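Local coordinates for Alpha/beta hydrolase fold-3 domain protein (Sulfolobus islandicus, PDB 5LK6) that is probably a thermostable carboxylesterase or lipase, hydrolysing ester bonds with the serine-based machinery of the alpha/beta-hydrolase fold, at residues 27-30 with 31-35; 203-206 with 207-211. All blocks are in the same frame, centred on the assembly; numbering follows the deposited sequence.

Contact 1: residues 27-30 with 31-35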
ATOM      1  N   VAL A  27      27.304  -6.751  15.550  1.00 25.74           N
ATOM      2  CA  VAL A  27      26.185  -6.372  14.648  1.00 23.80           C
ATOM      3  C   VAL A  27      24.806  -6.655  15.245  1.00 21.90           C
ATOM      4  O   VAL A  27      23.854  -5.924  15.014  1.00 21.32           O
ATOM      5  CB  VAL A  27      26.279  -6.925  13.215  1.00 22.22           C
ATOM      6  CG1 VAL A  27      27.521  -6.407  12.510  1.00 21.79           C
ATOM      7  CG2 VAL A  27      26.202  -8.427  13.183  1.00 23.82           C
ATOM      8  N   ARG A  28      24.702  -7.701  16.024  1.00 21.64           N
ATOM      9  CA  ARG A  28      23.489  -7.911  16.785  1.00 23.58           C
ATOM     10  C   ARG A  28      23.209  -6.724  17.694  1.00 25.71           C
ATOM     11  O   ARG A  28      22.067  -6.280  17.726  1.00 24.72           O
ATOM     12  CB  ARG A  28      23.572  -9.187  17.598  1.00 23.29           C
ATOM     13  CG  ARG A  28      23.414 -10.389  16.708  1.00 23.75           C
ATOM     14  CD  ARG A  28      23.702 -11.698  17.430  1.00 23.05           C
ATOM     15  NE  ARG A  28      23.434 -12.800  16.521  1.00 21.86           N
ATOM     16  CZ  ARG A  28      23.751 -14.057  16.721  1.00 21.38           C
ATOM     17  NH1 ARG A  28      24.376 -14.439  17.815  1.00 20.31           N
ATOM     18  NH2 ARG A  28      23.438 -14.938  15.783  1.00 22.71           N
ATOM     19  N   LYS A  29      24.245  -6.205  18.374  1.00 27.13           N
ATOM     20  CA  LYS A  29      24.059  -5.122  19.316  1.00 30.56           C
ATOM     21  C   LYS A  29      23.629  -3.891  18.510  1.00 28.46           C
ATOM     22  O   LYS A  29      22.588  -3.259  18.828  1.00 28.24           O
ATOM     23  CB  LYS A  29      25.269  -4.929  20.295  1.00 36.50           C
ATOM     24  CG  LYS A  29      25.389  -3.585  21.086  1.00 45.45           C
ATOM     25  CD  LYS A  29      25.634  -3.657  22.637  1.00 57.13           C
ATOM     26  CE  LYS A  29      26.987  -4.225  23.112  1.00 65.03           C
ATOM     27  NZ  LYS A  29      28.009  -3.166  23.385  1.00 66.86           N
ATOM     28  N   ILE A  30      24.358  -3.579  17.444  1.00 26.82           N
ATOM     29  CA  ILE A  30      24.029  -2.382  16.652  1.00 26.72           C
ATOM     30  C   ILE A  30      22.580  -2.433  16.088  1.00 27.45           C
ATOM     31  O   ILE A  30      21.875  -1.415  16.148  1.00 26.05           O
ATOM     32  CB  ILE A  30      25.063  -2.114  15.541  1.00 25.24           C
ATOM     33  CG1 ILE A  30      26.379  -1.702  16.186  1.00 24.12           C
ATOM     34  CG2 ILE A  30      24.562  -1.029  14.576  1.00 23.51           C
ATOM     35  CD1 ILE A  30      27.539  -1.666  15.219  1.00 23.62           C
ATOM     36  N   PHE A  31      22.121  -3.604  15.604  1.00 26.72           N
ATOM     37  CA  PHE A  31      20.767  -3.666  15.086  1.00 27.40           C
ATOM     38  C   PHE A  31      19.720  -3.549  16.214  1.00 29.45           C
ATOM     39  O   PHE A  31      18.724  -2.857  16.021  1.00 26.63           O
ATOM     40  CB  PHE A  31      20.532  -4.899  14.218  1.00 28.22           C
ATOM     41  CG  PHE A  31      19.114  -5.066  13.803  1.00 26.44           C
ATOM     42  CD1 PHE A  31      18.623  -4.371  12.701  1.00 27.77           C
ATOM     43  CD2 PHE A  31      18.250  -5.832  14.567  1.00 26.00           C
ATOM     44  CE1 PHE A  31      17.296  -4.457  12.347  1.00 26.48           C
ATOM     45  CE2 PHE A  31      16.916  -5.916  14.243  1.00 26.68           C
ATOM     46  CZ  PHE A  31      16.447  -5.239  13.118  1.00 28.06           C
ATOM     47  N   ARG A  32      19.931  -4.246  17.344  1.00 33.42           N
ATOM     48  CA  ARG A  32      19.144  -4.043  18.596  1.00 35.47           C
ATOM     49  C   ARG A  32      18.974  -2.572  18.949  1.00 33.32           C
ATOM     50  O   ARG A  32      17.856  -2.201  19.254  1.00 31.14           O
ATOM     51  CB  ARG A  32      19.773  -4.699  19.842  1.00 38.71           C
ATOM     52  CG  ARG A  32      19.237  -6.040  20.271  1.00 43.35           C
ATOM     53  CD  ARG A  32      19.296  -6.240  21.791  1.00 51.08           C
ATOM     54  NE  ARG A  32      18.871  -7.616  22.115  1.00 64.98           N
ATOM     55  CZ  ARG A  32      18.086  -8.029  23.142  1.00 62.74           C
ATOM     56  NH1 ARG A  32      17.549  -7.178  24.050  1.00 49.75           N
ATOM     57  NH2 ARG A  32      17.829  -9.350  23.248  1.00 54.32           N
ATOM     58  N   GLN A  33      20.065  -1.783  18.941  1.00 32.09           N
ATOM     59  CA  GLN A  33      20.015  -0.369  19.291  1.00 34.18           C
ATOM     60  C   GLN A  33      19.191   0.416  18.305  1.00 36.45           C
ATOM     61  O   GLN A  33      18.376   1.222  18.713  1.00 38.37           O
ATOM     62  CB  GLN A  33      21.378   0.297  19.275  1.00 38.55           C
ATOM     63  CG  GLN A  33      22.170   0.218  20.565  1.00 50.31           C
ATOM     64  CD  GLN A  33      23.737   0.269  20.389  1.00 57.53           C
ATOM     65  OE1 GLN A  33      24.322   0.574  19.297  1.00 48.68           O
ATOM     66  NE2 GLN A  33      24.414  -0.072  21.484  1.00 54.80           N
ATOM     67  N   LEU A  34      19.445   0.237  17.003  1.00 35.98           N
ATOM     68  CA  LEU A  34      18.676   0.957  15.976  1.00 35.40           C
ATOM     69  C   LEU A  34      17.156   0.677  16.016  1.00 35.88           C
ATOM     70  O   LEU A  34      16.366   1.581  15.784  1.00 33.81           O
ATOM     71  CB  LEU A  34      19.219   0.672  14.574  1.00 32.81           C
ATOM     72  CG  LEU A  34      20.633   1.209  14.317  1.00 33.53           C
ATOM     73  CD1 LEU A  34      21.031   0.848  12.886  1.00 32.55           C
ATOM     74  CD2 LEU A  34      20.788   2.710  14.583  1.00 31.10           C
ATOM     75  N   ALA A  35      16.772  -0.562  16.304  1.00 33.62           N
ATOM     76  CA  ALA A  35      15.399  -0.955  16.290  1.00 35.56           C
ATOM     77  C   ALA A  35      14.666  -0.680  17.594  1.00 35.82           C
ATOM     78  O   ALA A  35      13.439  -0.557  17.588  1.00 34.62           O
ATOM     79  CB  ALA A  35      15.315  -2.412  15.973  1.00 38.23           C
TER

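Contact 2: residues 203-206 with 207-211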
ATOM      1  N   ILE A 203      24.215  -9.486   1.704  1.00 21.99           N
ATOM      2  CA  ILE A 203      23.482 -10.690   1.333  1.00 22.60           C
ATOM      3  C   ILE A 203      24.439 -11.876   1.292  1.00 22.84           C
ATOM      4  O   ILE A 203      24.118 -12.938   1.843  1.00 22.93           O
ATOM      5  CB  ILE A 203      22.738 -10.500  -0.006  1.00 24.07           C
ATOM      6  CG1 ILE A 203      21.609  -9.443   0.164  1.00 26.22           C
ATOM      7  CG2 ILE A 203      22.132 -11.822  -0.497  1.00 21.89           C
ATOM      8  CD1 ILE A 203      21.240  -8.718  -1.115  1.00 28.11           C
ATOM      9  N   GLU A 204      25.617 -11.680   0.685  1.00 23.62           N
ATOM     10  CA  GLU A 204      26.645 -12.722   0.601  1.00 24.22           C
ATOM     11  C   GLU A 204      27.127 -13.164   1.981  1.00 22.71           C
ATOM     12  O   GLU A 204      27.193 -14.363   2.275  1.00 21.64           O
ATOM     13  CB  GLU A 204      27.801 -12.294  -0.316  1.00 28.94           C
ATOM     14  CG  GLU A 204      27.405 -12.431  -1.793  1.00 35.35           C
ATOM     15  CD  GLU A 204      28.281 -11.701  -2.832  1.00 41.17           C
ATOM     16  OE1 GLU A 204      29.241 -10.959  -2.468  1.00 43.66           O
ATOM     17  OE2 GLU A 204      27.950 -11.849  -4.047  1.00 46.26           O
ATOM     18  N   TRP A 205      27.384 -12.199   2.858  1.00 22.42           N
ATOM     19  CA  TRP A 205      27.802 -12.483   4.227  1.00 21.36           C
ATOM     20  C   TRP A 205      26.790 -13.311   5.037  1.00 19.48           C
ATOM     21  O   TRP A 205      27.134 -14.340   5.601  1.00 17.35           O
ATOM     22  CB  TRP A 205      28.111 -11.199   4.952  1.00 22.46           C
ATOM     23  CG  TRP A 205      28.757 -11.496   6.292  1.00 25.05           C
ATOM     24  CD1 TRP A 205      30.097 -11.692   6.549  1.00 25.05           C
ATOM     25  CD2 TRP A 205      28.082 -11.660   7.536  1.00 24.17           C
ATOM     26  NE1 TRP A 205      30.279 -11.968   7.884  1.00 25.77           N
ATOM     27  CE2 TRP A 205      29.053 -11.937   8.507  1.00 26.17           C
ATOM     28  CE3 TRP A 205      26.759 -11.572   7.922  1.00 24.57           C
ATOM     29  CZ2 TRP A 205      28.726 -12.133   9.838  1.00 26.73           C
ATOM     30  CZ3 TRP A 205      26.444 -11.744   9.250  1.00 25.47           C
ATOM     31  CH2 TRP A 205      27.418 -12.038  10.188  1.00 25.52           C
ATOM     32  N   PHE A 206      25.534 -12.906   5.002  1.00 18.24           N
ATOM     33  CA  PHE A 206      24.495 -13.717   5.600  1.00 18.40           C
ATOM     34  C   PHE A 206      24.469 -15.148   5.078  1.00 17.95           C
ATOM     35  O   PHE A 206      24.308 -16.076   5.827  1.00 16.56           O
ATOM     36  CB  PHE A 206      23.118 -13.089   5.402  1.00 18.72           C
ATOM     37  CG  PHE A 206      22.894 -11.836   6.202  1.00 19.73           C
ATOM     38  CD1 PHE A 206      23.111 -11.818   7.557  1.00 19.63           C
ATOM     39  CD2 PHE A 206      22.415 -10.663   5.581  1.00 21.39           C
ATOM     40  CE1 PHE A 206      22.907 -10.636   8.294  1.00 22.80           C
ATOM     41  CE2 PHE A 206      22.199  -9.490   6.311  1.00 22.36           C
ATOM     42  CZ  PHE A 206      22.463  -9.464   7.678  1.00 22.57           C
ATOM     43  N   GLY A 207      24.614 -15.353   3.787  1.00 18.57           N
ATOM     44  CA  GLY A 207      24.566 -16.709   3.295  1.00 19.05           C
ATOM     45  C   GLY A 207      25.775 -17.496   3.740  1.00 20.30           C
ATOM     46  O   GLY A 207      25.677 -18.680   3.973  1.00 20.76           O
ATOM     47  N   SER A 208      26.917 -16.815   3.895  1.00 22.18           N
ATOM     48  CA  SER A 208      28.150 -17.474   4.347  1.00 21.22           C
ATOM     49  C   SER A 208      27.918 -18.022   5.744  1.00 20.70           C
ATOM     50  O   SER A 208      28.514 -19.003   6.094  1.00 21.05           O
ATOM     51  CB  SER A 208      29.390 -16.527   4.263  1.00 20.93           C
ATOM     52  OG  SER A 208      29.586 -15.649   5.422  1.00 22.07           O
ATOM     53  N   GLN A 209      27.058 -17.381   6.541  1.00 19.97           N
ATOM     54  CA  GLN A 209      26.813 -17.822   7.897  1.00 19.33           C
ATOM     55  C   GLN A 209      25.707 -18.901   8.009  1.00 18.44           C
ATOM     56  O   GLN A 209      25.808 -19.807   8.857  1.00 16.87           O
ATOM     57  CB  GLN A 209      26.511 -16.663   8.805  1.00 20.37           C
ATOM     58  CG  GLN A 209      27.533 -15.536   8.905  1.00 23.20           C
ATOM     59  CD  GLN A 209      28.913 -15.957   9.390  1.00 25.89           C
ATOM     60  OE1 GLN A 209      29.842 -16.018   8.571  1.00 32.02           O
ATOM     61  NE2 GLN A 209      29.083 -16.209  10.714  1.00 27.09           N
ATOM     62  N   TYR A 210      24.674 -18.812   7.181  1.00 17.15           N
ATOM     63  CA  TYR A 210      23.494 -19.678   7.321  1.00 18.02           C
ATOM     64  C   TYR A 210      23.624 -20.966   6.484  1.00 18.71           C
ATOM     65  O   TYR A 210      23.355 -22.058   6.998  1.00 17.07           O
ATOM     66  CB  TYR A 210      22.273 -18.876   6.884  1.00 19.18           C
ATOM     67  CG  TYR A 210      20.897 -19.479   6.892  1.00 18.50           C
ATOM     68  CD1 TYR A 210      20.356 -20.008   8.018  1.00 18.97           C
ATOM     69  CD2 TYR A 210      20.104 -19.415   5.769  1.00 19.53           C
ATOM     70  CE1 TYR A 210      19.068 -20.551   8.014  1.00 20.15           C
ATOM     71  CE2 TYR A 210      18.803 -19.932   5.749  1.00 20.41           C
ATOM     72  CZ  TYR A 210      18.284 -20.497   6.876  1.00 20.48           C
ATOM     73  OH  TYR A 210      16.984 -20.970   6.861  1.00 20.90           O
ATOM     74  N   LEU A 211      24.053 -20.838   5.212  1.00 19.83           N
ATOM     75  CA  LEU A 211      24.071 -21.965   4.269  1.00 20.73           C
ATOM     76  C   LEU A 211      25.243 -22.894   4.555  1.00 21.19           C
ATOM     77  O   LEU A 211      26.254 -22.480   5.121  1.00 22.09           O
ATOM     78  CB  LEU A 211      24.064 -21.468   2.840  1.00 21.57           C
ATOM     79  CG  LEU A 211      22.871 -20.591   2.434  1.00 23.75           C
ATOM     80  CD1 LEU A 211      22.956 -20.152   1.004  1.00 24.08           C
ATOM     81  CD2 LEU A 211      21.566 -21.329   2.608  1.00 24.74           C
TER

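Contact 1: residues 27-30 with 31-35
Leu34 overlaps Ile30 one turn back along the helix: its CD1 lies 4.3 Å from Ile30 CG2, a modest apolar contact between two methyl groups. The pair is a plain i to i+4 match on the alpha-helix 24-36, which precedes the central sheet in the chain. With CG1 of Ile30 beside the backbone N (chi1 -68°), CG2 is left anti to that N and reaches forward. On another side of the same turn, Lys29 and Gln33 form a second, polar-to-aliphatic match. Their side chains cross obliquely, with the amide NE2 of Gln33 3.7 Å from Lys29 CG, so the amide meets the methylene part of the lysine. With chi1 at -87°, Gln33 CG turns back beside its own backbone N, and the chain, extended beyond it, leans along the preceding turn.

Arg28 reaches a salt bridge with Glu115 and a hydrogen bond to the carbonyl of Val83, while Arg32 pairs with Asp86; Ile30 also touches the loop at Pro18, and the buried Phe31 the loop at Ser89. Four i to i+4 backbone bonds join 27-30 to 31-35, among them Arg32 N to Arg28 O at 3.0 Å. On the last turn, Ala35 CB sits 4.1 Å above one face of the Phe31 ring, displaced toward its rim.

Contact 2: residues 203-206 with 207-211
Gln209 lies over one face of Trp205 with its CG 3.7 Å from the centroid of the six-membered ring and only 11° off the ring normal, a CH-pi contact. The amide group follows the same surface: its plane is 6° from that of the indole, so the two flat groups are stacked, Gln209 CD coming within 3.9 Å of Trp205 CZ2. A bend at chi2 (-60°) brings the amide back over the ring. Ser208 OG lies on the same face, at the CD1 side of the indole, and Phe206 CE1 meets the ring at its edge, in plane.

The backbone fixes these partners. Trp205 O accepts two bonds, one from Gln209 N at 3.2 Å and a second from Ser208 OG at 2.8 Å. The hydroxyl comes in the carbonyl plane, on a lone pair, and returns the serine side chain to the turn before it. This is the closing part of helix 200-210 in an alpha/beta-hydrolase fold, in the chain segment that follows strand 173-176, where related esterases carry part of their cap.

Further out, Ile19 touches both Trp205 and Phe206, and Pro114 touches Gln209. Lys117 NZ donates to Gln209 O. Buried Tyr210, whose N bonds Phe206 O at 3.1 Å, stacks its ring on Phe82 and meets Phe118 edge-to-face.

Overall arrangement
The two contacts are separate one-helix examples of the same i to i+4 principle. Contact 1 lies on helix 24-36, ahead of every strand of the sheet, and contact 2 on helix 200-210, between strands 173-176 and 236-241 in sequence. Their centres are about 18 Å apart and their nearest atoms about 5 Å, without touching; each centre is about 17 Å from that of the chain. The loop carrying Pro18 and Ile19 spans them, since Ile30 packs on the former and Trp205 and Phe206 on the latter. In related esterases such helices form a cap near the active site; consistently, Phe206 lies near the probable Ser151-His274-Asp244 triad.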